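Glycosyl hydrolase (PDB 5NDX) probably hydrolyses O-glycosidic bonds as a family 39 glycoside hydrolase, a bacterial orthologue of human alpha-L-iduronidase. Local coordinates at residues T143-D148 / S218-G223; Y162-V167 / M196-S201; G180-A185 / P190-L195. The protein carries 2 engineered substitutions. One frame throughout, in Å; residues are numbered along the deposited sequence.

Contact 1 of 3, residues T143-D148 / S218-G223. Engineered in segment 143-148: Q146 (natural residue Glu). With 8U8 ((2~{R},3~{S},4~{S},5~{R},6~{S})-6-(4-methyl-2-oxidanylidene-chromen-7-yl)oxy-3,4,5-tris(oxidanyl)oxane-2-carboxylic acid), chain M.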
loop_
_atom_site.group_PDB
_atom_site.type_symbol
_atom_site.label_atom_id
_atom_site.label_comp_id
_atom_site.label_asym_id
_atom_site.label_seq_id
_atom_site.Cartn_x
_atom_site.Cartn_y
_atom_site.Cartn_z
ATOM N N THR A 143 -9.539 3.398 -17.293
ATOM C CA THR A 143 -10.142 2.357 -18.130
ATOM C C THR A 143 -10.109 0.989 -17.458
ATOM O O THR A 143 -9.287 0.692 -16.567
ATOM C CB THR A 143 -9.351 2.080 -19.406
ATOM O OG1 THR A 143 -8.010 1.718 -19.019
ATOM C CG2 THR A 143 -9.361 3.250 -20.316
ATOM N N THR A 144 -11.002 0.167 -17.982
ATOM C CA THR A 144 -11.249 -1.192 -17.576
ATOM C C THR A 144 -9.969 -1.908 -17.779
ATOM O O THR A 144 -9.231 -1.695 -18.767
ATOM C CB THR A 144 -12.405 -1.858 -18.440
ATOM O OG1 THR A 144 -13.080 -2.894 -17.714
ATOM C CG2 THR A 144 -11.883 -2.402 -19.780
ATOM N N ASN A 145 -9.762 -2.808 -16.850
ATOM C CA ASN A 145 -8.500 -3.476 -16.684
ATOM C C ASN A 145 -8.164 -4.317 -17.932
ATOM O O ASN A 145 -9.064 -4.719 -18.726
ATOM C CB ASN A 145 -8.552 -4.355 -15.434
ATOM C CG ASN A 145 -7.208 -4.967 -15.100
ATOM O OD1 ASN A 145 -6.199 -4.247 -14.934
ATOM N ND2 ASN A 145 -7.170 -6.316 -15.056
ATOM N N GLN A 146 -6.856 -4.529 -18.095
ATOM C CA GLN A 146 -6.302 -5.177 -19.240
ATOM C C GLN A 146 -7.060 -4.600 -20.430
ATOM O O GLN A 146 -6.910 -3.410 -20.744
ATOM C CB GLN A 146 -6.395 -6.712 -19.119
ATOM C CG GLN A 146 -5.163 -7.372 -18.507
ATOM C CD GLN A 146 -5.350 -7.876 -17.073
ATOM O OE1 GLN A 146 -6.284 -8.628 -16.780
ATOM N NE2 GLN A 146 -4.440 -7.490 -16.186
ATOM N N ALA A 147 -7.977 -5.392 -20.965
ATOM C CA ALA A 147 -8.419 -5.281 -22.336
ATOM C C ALA A 147 -7.486 -5.964 -23.390
ATOM O O ALA A 147 -7.915 -6.236 -24.515
ATOM C CB ALA A 147 -8.783 -3.853 -22.725
ATOM N N ASP A 148 -6.246 -6.271 -23.019
ATOM C CA ASP A 148 -5.344 -7.087 -23.844
ATOM C C ASP A 148 -5.093 -8.430 -23.119
ATOM O O ASP A 148 -3.954 -8.794 -22.847
ATOM C CB ASP A 148 -4.055 -6.306 -24.149
ATOM C CG ASP A 148 -3.231 -6.107 -22.965
ATOM O OD1 ASP A 148 -3.749 -6.086 -21.853
ATOM O OD2 ASP A 148 -2.065 -5.934 -23.124
ATOM N N SER A 218 -1.344 4.530 -18.162
ATOM C CA SER A 218 -1.158 3.451 -17.220
ATOM C C SER A 218 -0.915 2.116 -17.898
ATOM O O SER A 218 -1.595 1.769 -18.875
ATOM C CB SER A 218 -2.338 3.341 -16.255
ATOM O OG SER A 218 -3.514 3.079 -16.944
ATOM N N ILE A 219 0.040 1.375 -17.346
ATOM C CA ILE A 219 0.341 0.004 -17.721
ATOM C C ILE A 219 0.588 -0.842 -16.471
ATOM O O ILE A 219 0.794 -0.262 -15.399
ATOM C CB ILE A 219 1.609 -0.045 -18.596
ATOM C CG1 ILE A 219 2.801 0.584 -17.903
ATOM C CG2 ILE A 219 1.367 0.685 -19.914
ATOM C CD1 ILE A 219 4.071 0.486 -18.731
ATOM N N HIS A 220 0.539 -2.179 -16.594
ATOM C CA HIS A 220 1.079 -3.064 -15.571
ATOM C C HIS A 220 2.401 -3.649 -16.070
ATOM O O HIS A 220 2.470 -4.196 -17.163
ATOM C CB HIS A 220 0.308 -4.364 -15.239
ATOM C CG HIS A 220 -1.146 -4.323 -15.385
ATOM N ND1 HIS A 220 -1.889 -3.192 -15.168
ATOM C CD2 HIS A 220 -2.021 -5.314 -15.654
ATOM C CE1 HIS A 220 -3.166 -3.477 -15.279
ATOM N NE2 HIS A 220 -3.272 -4.743 -15.625
ATOM N N GLU A 221 3.381 -3.614 -15.210
ATOM C CA GLU A 221 4.668 -4.263 -15.452
ATOM C C GLU A 221 5.095 -4.925 -14.148
ATOM O O GLU A 221 5.203 -4.265 -13.102
ATOM C CB GLU A 221 5.727 -3.259 -15.931
ATOM C CG GLU A 221 5.457 -2.577 -17.285
ATOM C CD GLU A 221 5.460 -3.544 -18.478
ATOM O OE1 GLU A 221 5.773 -4.761 -18.287
ATOM O OE2 GLU A 221 5.120 -3.092 -19.619
ATOM N N LYS A 222 5.327 -6.219 -14.230
ATOM C CA LYS A 222 5.647 -7.076 -13.104
ATOM C C LYS A 222 6.980 -7.741 -13.265
ATOM O O LYS A 222 7.540 -7.820 -14.357
ATOM C CB LYS A 222 4.540 -8.111 -12.920
ATOM C CG LYS A 222 3.185 -7.434 -12.800
ATOM C CD LYS A 222 2.152 -8.274 -12.065
ATOM C CE LYS A 222 0.707 -7.730 -12.151
ATOM N NZ LYS A 222 -0.132 -8.121 -10.962
ATOM N N GLY A 223 7.513 -8.204 -12.151
ATOM C CA GLY A 223 8.895 -8.674 -12.129
ATOM C C GLY A 223 9.199 -9.988 -12.842
ATOM O O GLY A 223 10.281 -10.176 -13.367
HETATM C C15 8U8 M . -4.366 -13.651 -18.557
HETATM C C13 8U8 M . -3.317 -12.703 -18.524
HETATM C C14 8U8 M . -2.494 -12.578 -19.646
HETATM C C16 8U8 M . -1.470 -11.627 -19.669
HETATM O O9 8U8 M . -0.768 -11.598 -20.678
HETATM O O8 8U8 M . -1.234 -10.803 -18.585
HETATM C C11 8U8 M . -2.093 -10.818 -17.514
HETATM C C10 8U8 M . -1.914 -9.880 -16.493
HETATM C C12 8U8 M . -3.139 -11.781 -17.465
HETATM C C7 8U8 M . -4.013 -11.736 -16.362
HETATM C C8 8U8 M . -3.833 -10.792 -15.345
HETATM C C9 8U8 M . -2.779 -9.864 -15.393
HETATM O O2 8U8 M . -2.582 -8.892 -14.432
HETATM C C5 8U8 M . -3.027 -9.007 -13.025
HETATM O O1 8U8 M . -2.623 -10.289 -12.518
HETATM C C1 8U8 M . -3.208 -10.745 -11.359
HETATM C C6 8U8 M . -2.114 -11.362 -10.696
HETATM O O7 8U8 M . -2.398 -12.264 -9.916
HETATM O O6 8U8 M . -1.009 -10.916 -10.945
HETATM C C2 8U8 M . -3.739 -9.668 -10.364
HETATM O O5 8U8 M . -2.620 -9.096 -9.656
HETATM C C3 8U8 M . -4.646 -8.558 -11.056
HETATM O O4 8U8 M . -5.954 -8.681 -10.615
HETATM C C4 8U8 M . -4.580 -8.646 -12.614
HETATM O O3 8U8 M . -5.154 -7.394 -13.172
#
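Q146 and H220 meet beside the glycosidic oxygen of the bound methylcoumarin glycoside 8U8. Q146 is engineered; the natural residue is Glu, the predicted proton donor. Its side chain is poorly ordered, so its details are less certain. From CB the chain bends at chi2 (107°), which brings the amide round to the ligand. CD lies 3.7 Å from 8U8 C9, on the coumarin ring. OE1 packs against the same ring, 3.6 Å from 8U8 C8. NE2 sits 2.9 Å from the glycosidic oxygen, 8U8 O2. It donates to the sugar hydroxyl 8U8 O3 (3.1 Å). NE2 also makes a weak bond to H220 NE2 (3.0 Å), in the plane of the imidazole, with a bent N-H...N angle of 126°.

N145 comes to the same edge of that ring. Its OD1 lies 3.0 Å from H220 NE2, and its amide is turned only 18° from the ring plane. R57 holds OD1, while ND2 donates to 8U8 O3, so two amides grip one hydroxyl. D264 holds H220 from its other nitrogen, ND1. Further along, K222 extends its chain to the sugar carboxylate, and NZ bonds 8U8 O6 at 2.9 Å. D267 and E265 form salt bridges with the same NZ. The consecutive Asn and acid position after a barrel strand is characteristic of the acid/base site of clan A glycoside hydrolases, built at the C-terminal ends of TIM-barrel strands.

Contact 2 of 3, residues Y162-V167 / M196-S201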
loop_
_atom_site.group_PDB
_atom_site.type_symbol
_atom_site.label_atom_id
_atom_site.label_comp_id
_atom_site.label_asym_id
_atom_site.label_seq_id
_atom_site.Cartn_x
_atom_site.Cartn_y
_atom_site.Cartn_z
ATOM N N TYR A 162 -15.552 2.822 -26.049
ATOM C CA TYR A 162 -15.635 2.701 -24.588
ATOM C C TYR A 162 -14.849 3.824 -23.879
ATOM O O TYR A 162 -15.396 4.486 -22.982
ATOM C CB TYR A 162 -15.209 1.288 -24.159
ATOM C CG TYR A 162 -14.720 1.197 -22.730
ATOM C CD1 TYR A 162 -15.619 1.131 -21.652
ATOM C CD2 TYR A 162 -13.369 1.189 -22.460
ATOM C CE1 TYR A 162 -15.162 1.058 -20.344
ATOM C CE2 TYR A 162 -12.901 1.120 -21.165
ATOM C CZ TYR A 162 -13.803 1.084 -20.112
ATOM O OH TYR A 162 -13.292 1.018 -18.854
ATOM N N TYR A 163 -13.611 4.067 -24.310
ATOM C CA TYR A 163 -12.780 5.185 -23.783
ATOM C C TYR A 163 -13.489 6.534 -23.983
ATOM O O TYR A 163 -13.648 7.340 -23.043
ATOM C CB TYR A 163 -11.367 5.200 -24.418
ATOM C CG TYR A 163 -10.466 6.174 -23.723
ATOM C CD1 TYR A 163 -9.805 5.810 -22.546
ATOM C CD2 TYR A 163 -10.381 7.482 -24.141
ATOM C CE1 TYR A 163 -9.052 6.718 -21.833
ATOM C CE2 TYR A 163 -9.635 8.399 -23.452
ATOM C CZ TYR A 163 -8.960 8.015 -22.281
ATOM O OH TYR A 163 -8.226 8.927 -21.552
ATOM N N ASP A 164 -13.979 6.749 -25.205
ATOM C CA ASP A 164 -14.742 7.955 -25.562
ATOM C C ASP A 164 -15.906 8.192 -24.641
ATOM O O ASP A 164 -16.166 9.310 -24.250
ATOM C CB ASP A 164 -15.284 7.854 -27.002
ATOM C CG ASP A 164 -14.195 7.880 -28.054
ATOM O OD1 ASP A 164 -13.157 8.513 -27.813
ATOM O OD2 ASP A 164 -14.385 7.282 -29.148
ATOM N N ALA A 165 -16.611 7.113 -24.328
ATOM C CA ALA A 165 -17.807 7.149 -23.479
ATOM C C ALA A 165 -17.448 7.458 -22.023
ATOM O O ALA A 165 -18.140 8.259 -21.358
ATOM C CB ALA A 165 -18.530 5.811 -23.571
ATOM N N CYS A 166 -16.382 6.804 -21.525
ATOM C CA CYS A 166 -15.828 7.162 -20.203
ATOM C C CYS A 166 -15.529 8.656 -20.109
ATOM O O CYS A 166 -15.959 9.293 -19.168
ATOM C CB CYS A 166 -14.539 6.385 -19.903
ATOM S SG CYS A 166 -14.834 4.646 -19.685
ATOM N N VAL A 167 -14.795 9.193 -21.090
ATOM C CA VAL A 167 -14.381 10.600 -21.073
ATOM C C VAL A 167 -15.586 11.522 -21.198
ATOM O O VAL A 167 -15.695 12.529 -20.446
ATOM C CB VAL A 167 -13.348 10.911 -22.182
ATOM C CG1 VAL A 167 -13.211 12.408 -22.461
ATOM C CG2 VAL A 167 -11.991 10.337 -21.807
ATOM N N MET A 196 -3.265 4.908 -27.685
ATOM C CA MET A 196 -2.334 6.002 -27.834
ATOM C C MET A 196 -2.551 6.717 -29.180
ATOM O O MET A 196 -2.588 7.943 -29.208
ATOM C CB MET A 196 -0.896 5.477 -27.715
ATOM C CG MET A 196 -0.566 4.856 -26.333
ATOM S SD MET A 196 -1.258 5.672 -24.868
ATOM C CE MET A 196 0.018 6.811 -24.761
ATOM N N ALA A 197 -2.688 5.939 -30.265
ATOM C CA ALA A 197 -3.029 6.495 -31.591
ATOM C C ALA A 197 -4.346 7.268 -31.515
ATOM O O ALA A 197 -4.411 8.434 -31.898
ATOM C CB ALA A 197 -3.109 5.391 -32.651
ATOM N N HIS A 198 -5.366 6.633 -30.944
ATOM C CA HIS A 198 -6.662 7.290 -30.759
ATOM C C HIS A 198 -6.617 8.578 -29.973
ATOM O O HIS A 198 -7.299 9.543 -30.327
ATOM C CB HIS A 198 -7.636 6.326 -30.105
ATOM C CG HIS A 198 -9.045 6.804 -30.108
ATOM N ND1 HIS A 198 -9.686 7.206 -28.964
ATOM C CD2 HIS A 198 -9.942 6.946 -31.115
ATOM C CE1 HIS A 198 -10.910 7.589 -29.262
ATOM N NE2 HIS A 198 -11.094 7.441 -30.562
ATOM N N CYS A 199 -5.847 8.613 -28.889
ATOM C CA CYS A 199 -5.764 9.828 -28.053
ATOM C C CYS A 199 -4.830 10.889 -28.629
ATOM O O CYS A 199 -4.921 12.041 -28.256
ATOM C CB CYS A 199 -5.326 9.476 -26.611
ATOM S SG CYS A 199 -6.613 8.591 -25.687
ATOM N N ASP A 200 -3.930 10.499 -29.520
ATOM C CA ASP A 200 -3.014 11.431 -30.156
ATOM C C ASP A 200 -3.632 12.180 -31.372
ATOM O O ASP A 200 -3.874 13.355 -31.298
ATOM C CB ASP A 200 -1.760 10.686 -30.587
ATOM C CG ASP A 200 -0.704 11.603 -31.144
ATOM O OD1 ASP A 200 -0.694 12.795 -30.846
ATOM O OD2 ASP A 200 0.164 11.114 -31.843
ATOM N N SER A 201 -3.808 11.494 -32.498
ATOM C CA SER A 201 -4.632 11.960 -33.615
ATOM C C SER A 201 -5.918 11.254 -33.234
ATOM O O SER A 201 -6.064 10.914 -32.069
ATOM C CB SER A 201 -4.036 11.469 -34.921
ATOM O OG SER A 201 -3.535 10.150 -34.767
#
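Two neighbouring helices on the outside of the TIM barrel, 155-171 and 190-200, meet here through Y163 and C199. The contact is small, with 148 Å² buried in all. C199 SG lies 3.8 Å from Y163 CE2 and 4.4 Å from the centroid of the ring. It stands 35° off the ring normal, an oblique sulfur-aromatic approach. The Y163 ring reaches across because CG is anti to the backbone N (chi1 -170°), which sends it out from helix 155-171 toward the other helix. The ring is fixed at its far end, where OH is hydrogen-bonded to R213 O.

Beside this pair, the carboxylate of D164 and the imidazole of H198 come together. Their planes are 46° apart. The modelled approach at the ring edge is too tight to be trusted in detail. Each group has a polar partner elsewhere: D164 OD2 accepts from the backbone N of C205, and H198 NE2 makes a weak bond to T203 O. The loop after helix 190-200 is therefore tied to both helices beside their contact. M179 of strand 179-184 also packs against Y163. Such side-chain packing between consecutive helices, over the strand that links them, is typical of the outer helical layer of a beta/alpha barrel.

Contact 3 of 3, residues G180-A185 / P190-L195. With 8U8 ((2~{R},3~{S},4~{S},5~{R},6~{S})-6-(4-methyl-2-oxidanylidene-chromen-7-yl)oxy-3,4,5-tris(oxidanyl)oxane-2-carboxylic acid), chain M.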
loop_
_atom_site.group_PDB
_atom_site.type_symbol
_atom_site.label_atom_id
_atom_site.label_comp_id
_atom_site.label_asym_id
_atom_site.label_seq_id
_atom_site.Cartn_x
_atom_site.Cartn_y
_atom_site.Cartn_z
ATOM N N GLY A 180 -7.641 8.173 -17.392
ATOM C CA GLY A 180 -6.464 7.605 -18.027
ATOM C C GLY A 180 -6.601 6.143 -18.293
ATOM O O GLY A 180 -7.643 5.540 -18.031
ATOM N N GLY A 181 -5.538 5.583 -18.856
ATOM C CA GLY A 181 -5.550 4.216 -19.293
ATOM C C GLY A 181 -4.338 3.930 -20.130
ATOM O O GLY A 181 -3.421 4.752 -20.184
ATOM N N PRO A 182 -4.303 2.793 -20.790
ATOM C CA PRO A 182 -5.344 1.755 -20.815
ATOM C C PRO A 182 -5.263 0.663 -19.734
ATOM O O PRO A 182 -6.105 -0.234 -19.719
ATOM C CB PRO A 182 -5.118 1.092 -22.180
ATOM C CG PRO A 182 -3.653 1.303 -22.468
ATOM C CD PRO A 182 -3.177 2.504 -21.695
ATOM N N GLY A 183 -4.297 0.725 -18.823
ATOM C CA GLY A 183 -4.110 -0.368 -17.856
ATOM C C GLY A 183 -3.868 -1.742 -18.491
ATOM O O GLY A 183 -4.443 -2.754 -18.060
ATOM N N THR A 184 -3.026 -1.762 -19.518
ATOM C CA THR A 184 -2.721 -2.971 -20.269
ATOM C C THR A 184 -1.658 -3.834 -19.581
ATOM O O THR A 184 -0.759 -3.310 -18.898
ATOM C CB THR A 184 -2.282 -2.629 -21.716
ATOM O OG1 THR A 184 -1.459 -1.454 -21.722
ATOM C CG2 THR A 184 -3.519 -2.385 -22.591
ATOM N N ALA A 185 -1.767 -5.148 -19.784
ATOM C CA ALA A 185 -0.902 -6.115 -19.113
ATOM C C ALA A 185 0.386 -6.438 -19.882
ATOM O O ALA A 185 1.372 -6.828 -19.276
ATOM C CB ALA A 185 -1.660 -7.406 -18.849
ATOM N N PRO A 190 -1.467 -4.464 -28.726
ATOM C CA PRO A 190 -2.299 -3.813 -29.714
ATOM C C PRO A 190 -3.260 -2.791 -29.138
ATOM O O PRO A 190 -3.338 -1.676 -29.662
ATOM C CB PRO A 190 -3.062 -4.988 -30.341
ATOM C CG PRO A 190 -2.053 -6.068 -30.358
ATOM C CD PRO A 190 -1.375 -5.920 -29.002
ATOM N N ILE A 191 -3.968 -3.167 -28.067
ATOM C CA ILE A 191 -4.817 -2.247 -27.357
ATOM C C ILE A 191 -4.059 -0.985 -26.907
ATOM O O ILE A 191 -4.568 0.108 -27.017
ATOM C CB ILE A 191 -5.467 -2.911 -26.124
ATOM C CG1 ILE A 191 -6.584 -3.866 -26.559
ATOM C CG2 ILE A 191 -6.101 -1.851 -25.214
ATOM C CD1 ILE A 191 -7.852 -3.150 -27.061
ATOM N N PHE A 192 -2.856 -1.156 -26.374
ATOM C CA PHE A 192 -2.097 -0.025 -25.881
ATOM C C PHE A 192 -1.789 0.904 -27.041
ATOM O O PHE A 192 -2.080 2.066 -26.969
ATOM C CB PHE A 192 -0.825 -0.439 -25.152
ATOM C CG PHE A 192 0.037 0.726 -24.765
ATOM C CD1 PHE A 192 1.008 1.231 -25.651
ATOM C CD2 PHE A 192 -0.090 1.316 -23.515
ATOM C CE1 PHE A 192 1.797 2.332 -25.301
ATOM C CE2 PHE A 192 0.682 2.418 -23.169
ATOM C CZ PHE A 192 1.629 2.931 -24.052
ATOM N N ARG A 193 -1.201 0.363 -28.097
ATOM C CA ARG A 193 -0.835 1.168 -29.271
ATOM C C ARG A 193 -2.028 1.844 -29.875
ATOM O O ARG A 193 -1.959 3.026 -30.221
ATOM C CB ARG A 193 -0.116 0.324 -30.315
ATOM C CG ARG A 193 1.274 -0.054 -29.846
ATOM C CD ARG A 193 2.127 -0.710 -30.933
ATOM N NE ARG A 193 2.027 -2.152 -30.818
ATOM C CZ ARG A 193 1.383 -2.989 -31.635
ATOM N NH1 ARG A 193 1.383 -4.290 -31.351
ATOM N NH2 ARG A 193 0.750 -2.574 -32.720
ATOM N N ALA A 194 -3.135 1.117 -29.933
ATOM C CA ALA A 194 -4.377 1.681 -30.461
ATOM C C ALA A 194 -4.904 2.847 -29.643
ATOM O O ALA A 194 -5.374 3.840 -30.208
ATOM C CB ALA A 194 -5.436 0.598 -30.578
ATOM N N LEU A 195 -4.828 2.777 -28.312
ATOM C CA LEU A 195 -5.419 3.856 -27.508
ATOM C C LEU A 195 -4.569 5.114 -27.629
ATOM O O LEU A 195 -5.069 6.237 -27.658
ATOM C CB LEU A 195 -5.569 3.431 -26.057
ATOM C CG LEU A 195 -6.537 4.125 -25.071
ATOM C CD1 LEU A 195 -5.831 4.862 -23.946
ATOM C CD2 LEU A 195 -7.612 5.000 -25.679
HETATM C C15 8U8 M . -4.366 -13.651 -18.557
HETATM C C13 8U8 M . -3.317 -12.703 -18.524
HETATM C C14 8U8 M . -2.494 -12.578 -19.646
HETATM C C16 8U8 M . -1.470 -11.627 -19.669
HETATM O O9 8U8 M . -0.768 -11.598 -20.678
HETATM O O8 8U8 M . -1.234 -10.803 -18.585
HETATM C C11 8U8 M . -2.093 -10.818 -17.514
HETATM C C10 8U8 M . -1.914 -9.880 -16.493
HETATM C C12 8U8 M . -3.139 -11.781 -17.465
HETATM C C7 8U8 M . -4.013 -11.736 -16.362
HETATM C C8 8U8 M . -3.833 -10.792 -15.345
HETATM C C9 8U8 M . -2.779 -9.864 -15.393
HETATM O O2 8U8 M . -2.582 -8.892 -14.432
HETATM C C5 8U8 M . -3.027 -9.007 -13.025
HETATM O O1 8U8 M . -2.623 -10.289 -12.518
HETATM C C1 8U8 M . -3.208 -10.745 -11.359
HETATM C C6 8U8 M . -2.114 -11.362 -10.696
HETATM O O7 8U8 M . -2.398 -12.264 -9.916
HETATM O O6 8U8 M . -1.009 -10.916 -10.945
HETATM C C2 8U8 M . -3.739 -9.668 -10.364
HETATM O O5 8U8 M . -2.620 -9.096 -9.656
HETATM C C3 8U8 M . -4.646 -8.558 -11.056
HETATM O O4 8U8 M . -5.954 -8.681 -10.615
HETATM C C4 8U8 M . -4.580 -8.646 -12.614
HETATM O O3 8U8 M . -5.154 -7.394 -13.172
#
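P182 and F192 touch where strand 179-184 packs against helix 190-200. The pyrrolidine ring of P182 lies obliquely against the phenyl ring, with CG 3.7 Å from F192 CD2. Its CD also approaches L195 CD1, at 4.2 Å. A cis peptide bond precedes P182, and the CB bond points to the helix. T184 makes the second set of contacts. Its CG2 packs on I191 CG2 at 3.7 Å, and its OG1 lies 3.6 Å from F192 CD2. The branch of I191 that touches is CG2, while CG1 leads away. F192 has CG anti to the backbone N (chi1 174°), which sets its side chain obliquely to P182 and at about a right angle to T184.

I217 and I219 of strand 216-219 pack on F192, as does V245 of helix 235-252. I156 of helix 155-171 touches I191, and Y159 touches P182. The segment axes run nearly antiparallel, at 166°, and approach to 8.8 Å, as expected for a strand and the helix that returns over it in a beta-alpha-beta unit. At the strand end, D148 OD1 accepts from A185 N. A185 CB then meets the coumarin of 8U8, 3.4 Å from C10. The contact is thus mainly apolar, with the T184 hydroxyl as the one polar side-chain atom at the interface. It holds by van der Waals packing, while the neighbouring A185 lends a small methyl to the ligand pocket.

In the fold
All three contacts are buried, but they occupy different layers of one barrel. Contact 1 lies in the active-site mouth, where polar groups and a bound ligand meet. Contact 3 lies between the barrel strands and a helix, and is mainly apolar. Contact 2 lies furthest out, between two helices, and rests on a sulfur-aromatic contact, with a polar pair beside it that is modelled too close to trust. Helix 190-200 serves contacts 2 and 3, and Y163 packs on L195 where they join. Strands 179-184 and 216-219 are neighbours in the sheet, which couples contacts 1 and 3; H220 N probably bonds T184 O. Contacts 1 and 2 meet at T144 N and Y162 OH.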